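Local coordinates for endoglucanase family 5 (PDB 6PZ7), which probably hydrolyses internal beta-1,4 linkages of cellulose and related plant polysaccharides, as a broad-specificity endoglucanase of glycoside hydrolase family 5, subfamily 4, at residues Trp20-Gly23 with Asn24-Asp27; Pro109-Asn112 with Lys113-Ala116; Lys123-Gly126 with Gln127-Asn130; Asp165-Asn168 with Lys169-Thr173. One frame throughout, in Å; residues are numbered along the deposited sequence.

Contact 1: residues Trp20-Gly23 with Asn24-Asp27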
ATOM      1  N   TRP A  20       6.352   6.959  -0.072  1.00  6.56           N
ATOM      2  CA  TRP A  20       5.528   7.687  -1.029  1.00  6.80           C
ATOM      3  C   TRP A  20       4.978   6.690  -2.038  1.00  6.31           C
ATOM      4  O   TRP A  20       5.723   5.853  -2.547  1.00  6.54           O
ATOM      5  CB  TRP A  20       6.368   8.792  -1.672  1.00  6.89           C
ATOM      6  CG  TRP A  20       5.691   9.672  -2.680  1.00  7.25           C
ATOM      7  CD1 TRP A  20       5.093  10.879  -2.422  1.00  7.58           C
ATOM      8  CD2 TRP A  20       5.649   9.483  -4.103  1.00  6.67           C
ATOM      9  NE1 TRP A  20       4.683  11.450  -3.611  1.00  7.36           N
ATOM     10  CE2 TRP A  20       4.988  10.606  -4.651  1.00  6.88           C
ATOM     11  CE3 TRP A  20       6.086   8.482  -4.960  1.00  7.44           C
ATOM     12  CZ2 TRP A  20       4.770  10.765  -6.015  1.00  7.16           C
ATOM     13  CZ3 TRP A  20       5.883   8.630  -6.311  1.00  8.13           C
ATOM     14  CH2 TRP A  20       5.224   9.764  -6.834  1.00  8.63           C
ATOM     15  N   ASN A  21       3.680   6.774  -2.320  1.00  5.79           N
ATOM     16  CA  ASN A  21       3.022   5.954  -3.328  1.00  5.46           C
ATOM     17  C   ASN A  21       3.062   6.605  -4.706  1.00  5.65           C
ATOM     18  O   ASN A  21       2.629   7.769  -4.867  1.00  6.17           O
ATOM     19  CB  ASN A  21       1.533   5.755  -3.022  1.00  6.41           C
ATOM     20  CG  ASN A  21       1.221   4.668  -2.013  1.00  5.91           C
ATOM     21  OD1 ASN A  21       1.122   3.508  -2.389  1.00  6.30           O
ATOM     22  ND2 ASN A  21       1.031   5.062  -0.766  1.00  6.42           N
ATOM     23  N   LEU A  22       3.434   5.809  -5.706  1.00  5.83           N
ATOM     24  CA  LEU A  22       3.293   6.172  -7.126  1.00  6.38           C
ATOM     25  C   LEU A  22       1.858   5.874  -7.566  1.00  6.19           C
ATOM     26  O   LEU A  22       1.572   4.934  -8.292  1.00  6.42           O
ATOM     27  CB  LEU A  22       4.313   5.412  -7.948  1.00  6.11           C
ATOM     28  CG  LEU A  22       4.408   5.769  -9.424  1.00  6.66           C
ATOM     29  CD1 LEU A  22       5.025   7.169  -9.610  1.00  8.14           C
ATOM     30  CD2 LEU A  22       5.225   4.699 -10.141  1.00  7.72           C
ATOM     31  N   GLY A  23       0.912   6.657  -7.040  1.00  6.07           N
ATOM     32  CA  GLY A  23      -0.505   6.343  -7.215  1.00  6.92           C
ATOM     33  C   GLY A  23      -1.092   6.772  -8.543  1.00  6.80           C
ATOM     34  O   GLY A  23      -0.587   7.689  -9.213  1.00  6.95           O
ATOM     35  N   ASN A  24      -2.171   6.109  -8.929  1.00  6.24           N
ATOM     36  CA  ASN A  24      -2.856   6.396 -10.191  1.00  7.34           C
ATOM     37  C   ASN A  24      -1.917   6.327 -11.384  1.00  7.33           C
ATOM     38  O   ASN A  24      -2.022   7.108 -12.329  1.00  8.00           O
ATOM     39  CB  ASN A  24      -3.626   7.726 -10.145  1.00  8.21           C
ATOM     40  CG  ASN A  24      -4.938   7.632  -9.394  1.00  7.66           C
ATOM     41  OD1 ASN A  24      -5.184   6.719  -8.615  1.00  8.68           O
ATOM     42  ND2 ASN A  24      -5.789   8.652  -9.611  1.00  8.84           N
ATOM     43  N   THR A  25      -1.036   5.323 -11.360  1.00  7.12           N
ATOM     44  CA  THR A  25       0.025   5.155 -12.341  1.00  7.50           C
ATOM     45  C   THR A  25      -0.035   3.730 -12.889  1.00  6.07           C
ATOM     46  O   THR A  25      -0.867   3.448 -13.749  1.00  7.68           O
ATOM     47  CB  THR A  25       1.361   5.588 -11.744  1.00  6.75           C
ATOM     48  OG1 THR A  25       1.196   6.923 -11.197  1.00  8.23           O
ATOM     49  CG2 THR A  25       2.477   5.658 -12.731  1.00  7.41           C
ATOM     50  N   LEU A  26       0.797   2.799 -12.409  1.00  6.43           N
ATOM     51  CA  LEU A  26       0.690   1.413 -12.859  1.00  6.55           C
ATOM     52  C   LEU A  26      -0.592   0.714 -12.368  1.00  6.07           C
ATOM     53  O   LEU A  26      -0.925  -0.381 -12.849  1.00  7.52           O
ATOM     54  CB  LEU A  26       1.947   0.627 -12.522  1.00  7.20           C
ATOM     55  CG  LEU A  26       3.220   1.147 -13.170  1.00  7.32           C
ATOM     56  CD1 LEU A  26       4.427   0.421 -12.611  1.00  9.50           C
ATOM     57  CD2 LEU A  26       3.208   1.083 -14.667  1.00 13.19           C
ATOM     58  N   ASP A  27      -1.260   1.348 -11.434  1.00  6.55           N
ATOM     59  CA  ASP A  27      -2.574   0.956 -10.951  1.00  7.63           C
ATOM     60  C   ASP A  27      -3.695   1.490 -11.799  1.00  7.22           C
ATOM     61  O   ASP A  27      -4.853   1.031 -11.650  1.00  7.38           O
ATOM     62  CB  ASP A  27      -2.767   1.370  -9.481  1.00  7.57           C
ATOM     63  CG  ASP A  27      -2.381   2.794  -9.156  1.00  7.73           C
ATOM     64  OD1 ASP A  27      -3.141   3.487  -8.419  1.00  8.52           O
ATOM     65  OD2 ASP A  27      -1.303   3.269  -9.593  1.00  6.96           O
TER
HETATM   66  O   HOH W   1       2.223   2.682  -9.863  1.00  6.85           O
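Gly23 O is gripped by Thr25 OG1, which donates to it over 2.8 Å, and by Arg319, whose NH1 also reaches Thr25 OG1 while NH2 bonds Gly23 O. The hydroxyl does not come in along a lone pair: it sits well above the carbonyl plane, 63° out of it. Just beyond, Asp27 folds its carboxylate back over the start of the loop. Its CG stands between the backbone N and the carbonyl carbon (chi1 48°), and this places both oxygens within reach of main-chain N-H groups. Asn24 N gives to Asp27 OD1 over 2.8 Å on the syn side, whereas Thr25 N meets Asp27 OD2 at 2.7 Å from above the carboxylate plane, in a nearly straight bond of 169°. On the apolar side Thr25 CG2 lies 3.8 Å from Leu22 CG, the two side chains crossing at about a right angle. A water links Leu22 O to Leu26 N. The stretch is the exit from barrel strand 19-22 into the loop leading to helix 42-51. Two N-H donors converging on one buried carboxylate fix its rotation, and their dipoles would probably favour its charged form.

Contact 2: residues Pro109-Asn112 with Lys113-Ala116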
ATOM      1  N   PRO A 109     -13.462 -12.389  -2.609  1.00  7.97           N
ATOM      2  CA  PRO A 109     -13.401 -13.164  -1.348  1.00  7.73           C
ATOM      3  C   PRO A 109     -14.766 -13.631  -0.858  1.00  7.89           C
ATOM      4  O   PRO A 109     -15.306 -13.178   0.165  1.00  8.08           O
ATOM      5  CB  PRO A 109     -12.719 -12.186  -0.386  1.00  8.17           C
ATOM      6  CG  PRO A 109     -13.132 -10.845  -0.881  1.00  9.09           C
ATOM      7  CD  PRO A 109     -13.072 -10.986  -2.410  1.00  8.50           C
ATOM      8  N   THR A 110     -15.337 -14.601  -1.582  1.00  7.99           N
ATOM      9  CA  THR A 110     -16.504 -15.361  -1.121  1.00  7.63           C
ATOM     10  C   THR A 110     -16.168 -16.846  -1.223  1.00  9.10           C
ATOM     11  O   THR A 110     -15.337 -17.254  -2.035  1.00  9.21           O
ATOM     12  CB  THR A 110     -17.782 -15.071  -1.938  1.00  8.30           C
ATOM     13  OG1 THR A 110     -17.574 -15.547  -3.271  1.00  9.65           O
ATOM     14  CG2 THR A 110     -18.157 -13.625  -1.912  1.00  9.64           C
ATOM     15  N   TYR A 111     -16.873 -17.678  -0.445  1.00  9.10           N
ATOM     16  CA  TYR A 111     -16.666 -19.113  -0.560  1.00  9.63           C
ATOM     17  C   TYR A 111     -17.014 -19.596  -1.962  1.00 10.13           C
ATOM     18  O   TYR A 111     -16.333 -20.474  -2.530  1.00 11.92           O
ATOM     19  CB  TYR A 111     -17.495 -19.879   0.471  1.00 11.00           C
ATOM     20  CG  TYR A 111     -17.105 -19.592   1.907  1.00 10.20           C
ATOM     21  CD1 TYR A 111     -15.769 -19.660   2.336  1.00 11.01           C
ATOM     22  CD2 TYR A 111     -18.060 -19.230   2.855  1.00 10.68           C
ATOM     23  CE1 TYR A 111     -15.438 -19.444   3.648  1.00 11.26           C
ATOM     24  CE2 TYR A 111     -17.716 -18.977   4.155  1.00 11.10           C
ATOM     25  CZ  TYR A 111     -16.413 -19.086   4.565  1.00  9.74           C
ATOM     26  OH  TYR A 111     -16.072 -18.806   5.854  1.00 12.24           O
ATOM     27  N   ASN A 112     -18.026 -19.004  -2.571  1.00  9.80           N
ATOM     28  CA  ASN A 112     -18.454 -19.426  -3.893  1.00  9.97           C
ATOM     29  C   ASN A 112     -17.376 -19.152  -4.943  1.00 11.18           C
ATOM     30  O   ASN A 112     -17.173 -19.998  -5.830  1.00 13.53           O
ATOM     31  CB  ASN A 112     -19.738 -18.692  -4.231  1.00 11.15           C
ATOM     32  CG  ASN A 112     -20.195 -18.925  -5.642  1.00 14.19           C
ATOM     33  OD1 ASN A 112     -20.287 -17.958  -6.428  1.00 18.70           O
ATOM     34  ND2 ASN A 112     -20.489 -20.146  -5.985  1.00 10.96           N
ATOM     35  N   LYS A 113     -16.691 -17.996  -4.874  1.00 10.06           N
ATOM     36  CA  LYS A 113     -15.682 -17.626  -5.870  1.00 11.30           C
ATOM     37  C   LYS A 113     -14.272 -18.028  -5.472  1.00 10.84           C
ATOM     38  O   LYS A 113     -13.340 -17.859  -6.297  1.00 11.65           O
ATOM     39  CB  LYS A 113     -15.704 -16.124  -6.140  1.00 10.91           C
ATOM     40  CG  LYS A 113     -17.035 -15.598  -6.683  1.00 12.40           C
ATOM     41  CD  LYS A 113     -17.339 -15.950  -8.129  1.00 17.03           C
ATOM     42  CE  LYS A 113     -18.496 -15.075  -8.639  1.00 18.43           C
ATOM     43  NZ  LYS A 113     -19.022 -15.498  -9.978  1.00 20.78           N
ATOM     44  N   GLU A 114     -14.087 -18.590  -4.279  1.00  9.92           N
ATOM     45  CA  GLU A 114     -12.752 -18.787  -3.718  0.53  9.64           C
ATOM     46  C   GLU A 114     -11.880 -19.663  -4.611  1.00 10.00           C
ATOM     47  O   GLU A 114     -10.715 -19.352  -4.835  1.00 10.97           O
ATOM     48  CB  GLU A 114     -12.875 -19.390  -2.323  0.53 10.57           C
ATOM     49  CG  GLU A 114     -11.564 -19.730  -1.630  0.53 13.62           C
ATOM     50  CD  GLU A 114     -11.797 -20.576  -0.406  0.53 21.07           C
ATOM     51  OE1 GLU A 114     -12.870 -20.430   0.237  0.53 19.97           O
ATOM     52  OE2 GLU A 114     -10.924 -21.421  -0.107  0.53 31.35           O
ATOM     53  N   ALA A 115     -12.396 -20.800  -5.076  1.00 10.69           N
ATOM     54  CA  ALA A 115     -11.534 -21.740  -5.807  1.00 11.27           C
ATOM     55  C   ALA A 115     -10.994 -21.105  -7.072  1.00 10.22           C
ATOM     56  O   ALA A 115      -9.801 -21.258  -7.388  1.00 11.02           O
ATOM     57  CB  ALA A 115     -12.306 -23.020  -6.131  1.00 12.34           C
ATOM     58  N   ALA A 116     -11.823 -20.406  -7.829  1.00 11.13           N
ATOM     59  CA  ALA A 116     -11.361 -19.835  -9.080  1.00 11.11           C
ATOM     60  C   ALA A 116     -10.394 -18.686  -8.844  1.00 10.25           C
ATOM     61  O   ALA A 116      -9.379 -18.535  -9.549  1.00 11.66           O
ATOM     62  CB  ALA A 116     -12.539 -19.347  -9.925  1.00 14.46           C
TER
HETATM   63  O   HOH W   2     -14.803 -22.184  -4.045  0.60  8.43           O
HETATM   64  O   HOH W   3     -14.756 -20.756  -7.401  0.74  9.36           O
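Lys113 N donates to Thr110 OG1 over 3.1 Å with an N-H...O angle of 154°, the capping bond that identifies Thr110 as the N-cap of helix 111-132. The same N-H makes a weak, strongly bent second bond to Thr110 O. The hydroxyl is delivered by chi1 of 66°, which sets OG1 between the backbone N and the carbonyl carbon and turns it to the first turn of the helix. One residue on, Glu114 N bonds weakly to Tyr111 O at 3.4 Å. Here water takes over part of the usual helical pattern: one molecule accepts from Ala115 N and donates to Tyr111 O, and another joins Ala116 N to Asn112 O in the same way. Two i to i+4 links of the opening turn thus run through water.

Outward from the backbone, Tyr111 and Glu114 run alongside each other. In the conformer given, Glu114 OE1 comes in plane to the edge of the phenol ring, 3.7 Å from Tyr111 CD1, and the carboxylate is turned 53° from the ring. Both polar ends serve helix 161-180: Tyr111 OH bonds Asp165 and, in the same conformer, Glu114 OE1 forms a salt bridge with Lys169. Lys113 CG packs 3.5 Å from Thr110 OG1; beyond it the chain bends at chi2 and CD passes 4.0 Å from Asn112 OD1. A threonine hydroxyl taking the N-H three residues later is the classic N-cap, here starting the helix of a beta-alpha-beta unit in the TIM barrel, between strands 95-99 and 139-142.

Contact 3: residues Lys123-Gly126 with Gln127-Asn130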
ATOM      1  N   LYS A 123      -1.476 -18.575 -10.346  0.58  8.24           N
ATOM      2  CA  LYS A 123      -0.828 -18.391 -11.641  0.58  8.48           C
ATOM      3  C   LYS A 123      -0.223 -17.000 -11.777  0.58  7.63           C
ATOM      4  O   LYS A 123       0.883 -16.824 -12.300  0.58  8.84           O
ATOM      5  CB  LYS A 123      -1.836 -18.618 -12.780  0.58  8.69           C
ATOM      6  CG  LYS A 123      -1.915 -20.037 -13.303  0.58  9.67           C
ATOM      7  CD  LYS A 123      -2.549 -21.028 -12.298  0.58 10.36           C
ATOM      8  CE  LYS A 123      -2.758 -22.430 -12.940  0.58 11.56           C
ATOM      9  NZ  LYS A 123      -3.336 -23.356 -11.960  0.58 11.69           N
ATOM     10  N   VAL A 124      -0.957 -15.985 -11.335  1.00  8.14           N
ATOM     11  CA  VAL A 124      -0.518 -14.593 -11.490  1.00  7.70           C
ATOM     12  C   VAL A 124       0.656 -14.274 -10.561  1.00  6.96           C
ATOM     13  O   VAL A 124       1.690 -13.789 -11.021  1.00  7.58           O
ATOM     14  CB  VAL A 124      -1.704 -13.623 -11.310  1.00  7.71           C
ATOM     15  CG1 VAL A 124      -1.241 -12.193 -11.226  1.00  9.56           C
ATOM     16  CG2 VAL A 124      -2.701 -13.801 -12.438  1.00  9.37           C
ATOM     17  N   TRP A 125       0.536 -14.558  -9.259  1.00  6.87           N
ATOM     18  CA  TRP A 125       1.678 -14.346  -8.368  1.00  7.32           C
ATOM     19  C   TRP A 125       2.864 -15.223  -8.746  1.00  7.30           C
ATOM     20  O   TRP A 125       4.019 -14.827  -8.547  1.00  7.88           O
ATOM     21  CB  TRP A 125       1.332 -14.501  -6.879  1.00  7.67           C
ATOM     22  CG  TRP A 125       1.058 -13.193  -6.201  1.00  6.74           C
ATOM     23  CD1 TRP A 125      -0.114 -12.722  -5.718  1.00  6.75           C
ATOM     24  CD2 TRP A 125       2.005 -12.138  -6.029  1.00  6.62           C
ATOM     25  NE1 TRP A 125       0.030 -11.467  -5.215  1.00  7.21           N
ATOM     26  CE2 TRP A 125       1.329 -11.069  -5.421  1.00  6.70           C
ATOM     27  CE3 TRP A 125       3.371 -11.982  -6.341  1.00  7.19           C
ATOM     28  CZ2 TRP A 125       1.968  -9.860  -5.135  1.00  6.93           C
ATOM     29  CZ3 TRP A 125       3.994 -10.803  -6.021  1.00  7.55           C
ATOM     30  CH2 TRP A 125       3.293  -9.749  -5.435  1.00  6.88           C
ATOM     31  N   GLY A 126       2.656 -16.414  -9.321  1.00  7.24           N
ATOM     32  CA  GLY A 126       3.802 -17.213  -9.740  1.00  7.01           C
ATOM     33  C   GLY A 126       4.631 -16.492 -10.783  1.00  7.56           C
ATOM     34  O   GLY A 126       5.862 -16.476 -10.737  1.00  8.47           O
ATOM     35  N   GLN A 127       3.963 -15.841 -11.741  1.00  7.63           N
ATOM     36  CA  GLN A 127       4.678 -15.095 -12.767  1.00  7.79           C
ATOM     37  C   GLN A 127       5.340 -13.826 -12.214  1.00  7.41           C
ATOM     38  O   GLN A 127       6.467 -13.501 -12.572  1.00  7.99           O
ATOM     39  CB  GLN A 127       3.722 -14.746 -13.911  1.00  7.88           C
ATOM     40  CG  GLN A 127       3.294 -15.934 -14.741  1.00  7.54           C
ATOM     41  CD  GLN A 127       2.155 -15.568 -15.650  1.00  7.60           C
ATOM     42  OE1 GLN A 127       2.391 -15.064 -16.753  1.00  8.94           O
ATOM     43  NE2 GLN A 127       0.947 -15.731 -15.169  1.00  8.11           N
ATOM     44  N   ILE A 128       4.635 -13.060 -11.383  1.00  7.34           N
ATOM     45  CA  ILE A 128       5.229 -11.851 -10.806  1.00  7.73           C
ATOM     46  C   ILE A 128       6.446 -12.228  -9.970  1.00  7.15           C
ATOM     47  O   ILE A 128       7.539 -11.677 -10.116  1.00  7.86           O
ATOM     48  CB  ILE A 128       4.210 -11.074  -9.954  1.00  7.29           C
ATOM     49  CG1 ILE A 128       2.963 -10.643 -10.723  1.00  8.00           C
ATOM     50  CG2 ILE A 128       4.883  -9.818  -9.295  1.00  8.26           C
ATOM     51  CD1 ILE A 128       1.814 -10.205  -9.807  1.00  8.11           C
ATOM     52  N   ALA A 129       6.268 -13.204  -9.091  1.00  7.34           N
ATOM     53  CA  ALA A 129       7.348 -13.616  -8.204  1.00  8.24           C
ATOM     54  C   ALA A 129       8.535 -14.139  -8.995  1.00  8.36           C
ATOM     55  O   ALA A 129       9.693 -13.800  -8.689  1.00  8.87           O
ATOM     56  CB  ALA A 129       6.834 -14.651  -7.211  1.00  8.79           C
ATOM     57  N   ASN A 130       8.291 -14.942 -10.031  1.00  8.32           N
ATOM     58  CA  ASN A 130       9.394 -15.452 -10.838  0.60  8.97           C
ATOM     59  C   ASN A 130      10.194 -14.317 -11.467  1.00  8.72           C
ATOM     60  O   ASN A 130      11.435 -14.343 -11.462  1.00  9.45           O
ATOM     61  CB  ASN A 130       8.833 -16.413 -11.893  0.60 11.21           C
ATOM     62  CG  ASN A 130       9.885 -16.920 -12.862  0.60 14.29           C
ATOM     63  OD1 ASN A 130       9.887 -16.576 -14.048  0.60 16.52           O
ATOM     64  ND2 ASN A 130      10.793 -17.711 -12.361  0.60 11.57           N
TER
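Helix 111-132, which links strands 95-99 and 139-142 in a beta-alpha-beta unit, brings Ile128 over the indole of Trp125 one turn earlier. Ile128 CD1 lies over one face of the six-membered ring, 4.2 Å from its centroid and 11° off the normal, a CH-pi contact. Its other branch, CG2, closes to 3.5 Å from Trp125 CZ3. With CG1 beside the backbone N (chi1 -58°), Ile128 can send CD1 back to Val124 as well, at 3.9 Å from Val124 CG1. The indole nitrogen bonds Thr143 O, and the ring meets Phe141 and residues of helix 161-180, so it touches both the barrel strand end and the neighbouring helix.

On another flank Lys123 O accepts twice from one residue. Gln127 N makes the regular helical bond at 3.3 Å, and Gln127 NE2 adds a second at 3.1 Å, straight at 169°. The two donors come from opposite faces of the carbonyl plane; NE2 stands above it, although the oxygen lies in the plane of the glutamine amide. Gln127 NE2 also bonds Tyr72 O, and OE1 accepts from Ile74 N. This is a crossover helix of the outer layer of the TIM barrel.

Contact 4: residues Asp165-Asn168 with Lys169-Thr173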
ATOM      1  N   ASP A 165     -12.461 -14.658   6.247  1.00  8.26           N
ATOM      2  CA  ASP A 165     -11.920 -16.014   6.148  1.00  8.76           C
ATOM      3  C   ASP A 165     -11.262 -16.234   4.795  1.00  7.49           C
ATOM      4  O   ASP A 165     -10.114 -16.698   4.714  1.00  8.75           O
ATOM      5  CB  ASP A 165     -13.065 -17.005   6.407  1.00  8.47           C
ATOM      6  CG  ASP A 165     -12.623 -18.432   6.560  1.00 12.51           C
ATOM      7  OD1 ASP A 165     -11.417 -18.726   6.808  1.00 13.15           O
ATOM      8  OD2 ASP A 165     -13.510 -19.304   6.422  1.00 12.79           O
ATOM      9  N   VAL A 166     -11.957 -15.898   3.718  1.00  7.81           N
ATOM     10  CA  VAL A 166     -11.419 -16.132   2.382  1.00  8.14           C
ATOM     11  C   VAL A 166     -10.177 -15.279   2.127  1.00  8.25           C
ATOM     12  O   VAL A 166      -9.221 -15.743   1.492  1.00  8.82           O
ATOM     13  CB  VAL A 166     -12.501 -15.956   1.308  1.00  7.37           C
ATOM     14  CG1 VAL A 166     -11.905 -16.121  -0.091  1.00  8.48           C
ATOM     15  CG2 VAL A 166     -13.641 -16.961   1.534  1.00  9.43           C
ATOM     16  N   ILE A 167     -10.131 -14.052   2.622  1.00  7.68           N
ATOM     17  CA  ILE A 167      -8.909 -13.272   2.455  1.00  7.92           C
ATOM     18  C   ILE A 167      -7.725 -13.962   3.106  1.00  6.77           C
ATOM     19  O   ILE A 167      -6.605 -13.911   2.584  1.00  7.72           O
ATOM     20  CB  ILE A 167      -9.099 -11.845   2.953  1.00  8.48           C
ATOM     21  CG1 ILE A 167     -10.011 -11.112   1.951  1.00 11.84           C
ATOM     22  CG2 ILE A 167      -7.750 -11.149   3.175  1.00  9.92           C
ATOM     23  CD1 ILE A 167     -10.577  -9.906   2.465  1.00 14.31           C
ATOM     24  N   ASN A 168      -7.913 -14.597   4.252  1.00  7.80           N
ATOM     25  CA  ASN A 168      -6.793 -15.314   4.845  1.00  8.21           C
ATOM     26  C   ASN A 168      -6.292 -16.404   3.904  1.00  8.32           C
ATOM     27  O   ASN A 168      -5.082 -16.631   3.787  1.00  8.55           O
ATOM     28  CB  ASN A 168      -7.188 -15.925   6.190  1.00  8.29           C
ATOM     29  CG  ASN A 168      -7.348 -14.881   7.286  1.00  7.94           C
ATOM     30  OD1 ASN A 168      -6.662 -13.843   7.286  1.00  8.60           O
ATOM     31  ND2 ASN A 168      -8.206 -15.142   8.232  1.00  8.65           N
ATOM     32  N   LYS A 169      -7.217 -17.102   3.226  1.00  8.54           N
ATOM     33  CA  LYS A 169      -6.830 -18.124   2.263  0.55  8.82           C
ATOM     34  C   LYS A 169      -6.101 -17.516   1.073  1.00  8.69           C
ATOM     35  O   LYS A 169      -5.104 -18.072   0.602  1.00  9.30           O
ATOM     36  CB  LYS A 169      -8.076 -18.903   1.807  0.55  9.96           C
ATOM     37  CG  LYS A 169      -8.933 -19.506   2.940  0.55 11.90           C
ATOM     38  CD  LYS A 169     -10.139 -20.243   2.373  0.55 17.01           C
ATOM     39  CE  LYS A 169     -11.114 -20.686   3.442  0.55 18.21           C
ATOM     40  NZ  LYS A 169     -12.279 -21.434   2.861  0.55 24.51           N
ATOM     41  N   PHE A 170      -6.577 -16.383   0.580  1.00  8.64           N
ATOM     42  CA  PHE A 170      -5.898 -15.733  -0.530  1.00  7.99           C
ATOM     43  C   PHE A 170      -4.484 -15.285  -0.148  1.00  7.61           C
ATOM     44  O   PHE A 170      -3.547 -15.452  -0.940  1.00  7.80           O
ATOM     45  CB  PHE A 170      -6.675 -14.505  -0.996  1.00  8.50           C
ATOM     46  CG  PHE A 170      -7.992 -14.780  -1.714  1.00  7.49           C
ATOM     47  CD1 PHE A 170      -8.339 -16.024  -2.214  1.00  8.71           C
ATOM     48  CD2 PHE A 170      -8.851 -13.729  -1.917  1.00  7.72           C
ATOM     49  CE1 PHE A 170      -9.544 -16.206  -2.885  1.00  8.77           C
ATOM     50  CE2 PHE A 170     -10.052 -13.906  -2.599  1.00  8.99           C
ATOM     51  CZ  PHE A 170     -10.393 -15.149  -3.084  1.00  9.01           C
ATOM     52  N   ASN A 171      -4.315 -14.692   1.041  1.00  7.29           N
ATOM     53  CA  ASN A 171      -2.985 -14.279   1.464  1.00  7.08           C
ATOM     54  C   ASN A 171      -2.067 -15.487   1.596  1.00  7.29           C
ATOM     55  O   ASN A 171      -0.882 -15.414   1.241  1.00  7.78           O
ATOM     56  CB  ASN A 171      -3.065 -13.508   2.788  1.00  7.74           C
ATOM     57  CG  ASN A 171      -3.510 -12.061   2.615  1.00  7.04           C
ATOM     58  OD1 ASN A 171      -3.242 -11.440   1.572  1.00  7.22           O
ATOM     59  ND2 ASN A 171      -4.121 -11.492   3.650  1.00  7.11           N
ATOM     60  N   LEU A 172      -2.582 -16.586   2.146  1.00  8.27           N
ATOM     61  CA  LEU A 172      -1.790 -17.806   2.274  1.00  9.77           C
ATOM     62  C   LEU A 172      -1.366 -18.336   0.913  1.00  8.28           C
ATOM     63  O   LEU A 172      -0.201 -18.693   0.722  1.00  9.07           O
ATOM     64  CB  LEU A 172      -2.591 -18.879   3.014  1.00 10.37           C
ATOM     65  CG  LEU A 172      -1.914 -20.236   3.142  1.00 11.44           C
ATOM     66  CD1 LEU A 172      -0.625 -20.125   3.840  1.00 13.76           C
ATOM     67  CD2 LEU A 172      -2.851 -21.226   3.846  1.00 14.70           C
ATOM     68  N   THR A 173      -2.305 -18.383  -0.036  1.00  8.92           N
ATOM     69  CA  THR A 173      -2.003 -18.828  -1.384  1.00  9.53           C
ATOM     70  C   THR A 173      -0.894 -17.972  -1.976  1.00  8.35           C
ATOM     71  O   THR A 173       0.060 -18.484  -2.579  1.00  8.81           O
ATOM     72  CB  THR A 173      -3.256 -18.712  -2.261  1.00  9.10           C
ATOM     73  OG1 THR A 173      -4.281 -19.603  -1.797  1.00 11.43           O
ATOM     74  CG2 THR A 173      -2.938 -19.047  -3.708  1.00 11.60           C
TER
HETATM   75  O   HOH W   4      -4.317 -13.167   6.016  1.00  9.38           O
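Over one face of the Phe170 ring sits Val166 CG1, 3.7 Å from the ring centroid and 22° off its normal, in a CH-pi contact offset toward the rim, nearest Phe170 CZ at 3.5 Å. Both residues belong to helix 161-180 of the TIM barrel, one turn apart, and the branch is directed there because CG1 is anti to the backbone N of Val166 (chi1 177°). Val166 also packs on Tyr111 and Phe170 on Ser117, so this face of the helix rests against helix 111-132.

On the same side of the ring plane as CG1, Phe170 N bonds Val166 O over 2.9 Å in the regular i to i+4 pattern. The charged pair Asp165 and Lys169 is looser: in the conformer given, Asp165 OD2 and Lys169 NZ stand 4.3 Å apart, beyond a salt bridge. Each has its polar partner across the helix interface, Tyr111 OH for the aspartate and Glu114 OE1 for the lysine, whose extended chain passes its CE by the Asp165 carboxylate. Asn168 and Asn171 are tied through a water, which gives to Asn168 OD1 and accepts from Asn171 ND2; Asn168 ND2 and OD1 also bond Asp206 O and Val208 N, and Asn171 ND2 and OD1 bond Pro193 O and Thr143 OG1. Lys169 O takes two donors from opposite faces of its plane, Thr173 N at 2.9 Å and Thr173 OG1 at 3.0 Å.

In the fold
From the N terminus, contact 1 comes first, turning the chain out of barrel strand 19-22 into the following loop. Contacts 2 and 3 then mark the start and the later turns of helix 111-132, with centres about 20 Å apart. Contact 4 follows on helix 161-180, after strand 139-142. All four are local and lie in series, so none nests within or crosses another. Contacts 2 and 4 touch directly, through polar links and packing of Tyr111 and Pro109 on Val166, joining the two helices. Contact 3 comes within about 6 Å of contact 4 at the nearest atoms, without touching, and contacts 1 and 4 lie on opposite sides of the chain's centre.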